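Local coordinates for putative fumarylacetoacetate hydrolase family protein (PDB 3S52) that is of unknown function but belongs to the fumarylacetoacetate hydrolase family and forms an assembly of two chains, at residues I175-M178 and S179-T183. Residues are numbered along the deposited sequence; the frame is centred on the assembly and turned at random.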
loop_
_atom_site.group_PDB
_atom_site.type_symbol
_atom_site.label_atom_id
_atom_site.label_comp_id
_atom_site.label_asym_id
_atom_site.label_seq_id
_atom_site.Cartn_x
_atom_site.Cartn_y
_atom_site.Cartn_z
ATOM N N ILE A 175 1.802 11.973 11.809
ATOM C CA ILE A 175 1.836 10.569 12.155
ATOM C C ILE A 175 0.621 10.230 13.005
ATOM O O ILE A 175 0.037 9.160 12.874
ATOM C CB ILE A 175 3.145 10.177 12.853
ATOM C CG1 ILE A 175 4.317 10.336 11.884
ATOM C CG2 ILE A 175 3.074 8.739 13.337
ATOM C CD1 ILE A 175 5.677 9.988 12.504
ATOM N N SER A 176 0.222 11.162 13.861
ATOM C CA SER A 176 -0.979 10.968 14.647
ATOM C C SER A 176 -2.153 10.758 13.698
ATOM O O SER A 176 -2.912 9.796 13.822
ATOM C CB SER A 176 -1.215 12.176 15.556
ATOM O OG SER A 176 -2.412 12.030 16.287
ATOM N N TYR A 177 -2.282 11.655 12.733
ATOM C CA TYR A 177 -3.333 11.542 11.729
ATOM C C TYR A 177 -3.321 10.195 10.982
ATOM O O TYR A 177 -4.359 9.515 10.905
ATOM C CB TYR A 177 -3.265 12.719 10.750
ATOM C CG TYR A 177 -4.301 12.649 9.654
ATOM C CD1 TYR A 177 -5.652 12.863 9.922
ATOM C CD2 TYR A 177 -3.933 12.347 8.355
ATOM C CE1 TYR A 177 -6.611 12.786 8.906
ATOM C CE2 TYR A 177 -4.876 12.277 7.333
ATOM C CZ TYR A 177 -6.209 12.495 7.611
ATOM O OH TYR A 177 -7.129 12.411 6.578
HETATM N N MSE A 178 -2.162 9.804 10.451
HETATM C CA MSE A 178 -2.030 8.524 9.732
HETATM C C MSE A 178 -2.531 7.350 10.572
HETATM O O MSE A 178 -3.169 6.430 10.071
HETATM C CB MSE A 178 -0.573 8.246 9.338
HETATM C CG MSE A 178 0.015 9.206 8.326
HETATM SE SE MSE A 178 1.985 8.994 8.215
HETATM C CE MSE A 178 2.274 10.049 6.550
ATOM N N SER A 179 -2.227 7.377 11.856
ATOM C CA SER A 179 -2.581 6.258 12.737
ATOM C C SER A 179 -4.096 6.149 12.954
ATOM O O SER A 179 -4.551 5.168 13.523
ATOM C CB SER A 179 -1.883 6.392 14.097
ATOM O OG SER A 179 -2.540 7.363 14.916
ATOM N N ARG A 180 -4.874 7.147 12.522
ATOM C CA ARG A 180 -6.332 7.044 12.619
ATOM C C ARG A 180 -6.838 6.049 11.590
ATOM O O ARG A 180 -7.859 5.412 11.780
ATOM C CB ARG A 180 -7.014 8.388 12.374
ATOM C CG ARG A 180 -6.798 9.439 13.465
ATOM C CD ARG A 180 -7.573 10.720 13.116
ATOM N NE ARG A 180 -8.998 10.437 12.947
ATOM C CZ ARG A 180 -9.832 11.171 12.219
ATOM N NH1 ARG A 180 -9.394 12.244 11.569
ATOM N NH2 ARG A 180 -11.108 10.820 12.134
ATOM N N PHE A 181 -6.102 5.932 10.492
ATOM C CA PHE A 181 -6.451 5.044 9.381
ATOM C C PHE A 181 -5.686 3.730 9.453
ATOM O O PHE A 181 -6.268 2.659 9.272
ATOM C CB PHE A 181 -6.259 5.725 8.013
ATOM C CG PHE A 181 -7.230 6.841 7.766
ATOM C CD1 PHE A 181 -8.442 6.596 7.114
ATOM C CD2 PHE A 181 -6.956 8.127 8.214
ATOM C CE1 PHE A 181 -9.347 7.620 6.889
ATOM C CE2 PHE A 181 -7.848 9.157 7.997
ATOM C CZ PHE A 181 -9.053 8.907 7.334
ATOM N N PHE A 182 -4.361 3.836 9.570
ATOM C CA PHE A 182 -3.483 2.671 9.522
ATOM C C PHE A 182 -2.742 2.434 10.839
ATOM O O PHE A 182 -2.134 3.345 11.396
ATOM C CB PHE A 182 -2.490 2.829 8.369
ATOM C CG PHE A 182 -3.098 3.475 7.148
ATOM C CD1 PHE A 182 -4.051 2.802 6.397
ATOM C CD2 PHE A 182 -2.728 4.746 6.760
ATOM C CE1 PHE A 182 -4.617 3.388 5.280
ATOM C CE2 PHE A 182 -3.295 5.333 5.640
ATOM C CZ PHE A 182 -4.246 4.653 4.913
ATOM N N THR A 183 -2.829 1.218 11.360
ATOM C CA THR A 183 -1.958 0.862 12.475
ATOM C C THR A 183 -0.526 0.933 11.953
ATOM O O THR A 183 -0.200 0.340 10.924
ATOM C CB THR A 183 -2.256 -0.555 13.005
ATOM O OG1 THR A 183 -3.490 -0.537 13.733
ATOM C CG2 THR A 183 -1.121 -1.042 13.932
#
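Y177 and F181, one helical turn apart, meet as an offset edge-to-face pair: CE2 of F181 comes 3.7 Å from CZ of Y177, with the ring planes at 66°. Y177 can reach along the helix because its CG lies anti to the backbone N (chi1 178°). R180 bends at chi3 and brings NH1 to the edge of the tyrosine ring, 3.9 Å from CE1. Along the backbone the bonding pattern changes. The amide of S179 still reaches O of I175 in an i to i+4 bond, but R180 N turns to O of Y177, three residues back, at 2.9 Å. O of M178 then takes both F181 N and F182 N, the latter almost straight (176°). Serine suits position 179, since its short hydroxyl folds back to O of S176 (OG to O 2.7 Å) and also bonds A87 N. The extended side chain of M178 (modelled as selenomethionine) and the apolar ring of F182 pack on V23 and L46. Y177 OH bonds K123 of the second subunit, whose F67 stacks on F181. This is the C-terminal part of helix 171-181, where i to i+3 and i to i+4 bonds mix; it packs on strands 21-26 and 45-50 and joins the subunit interface.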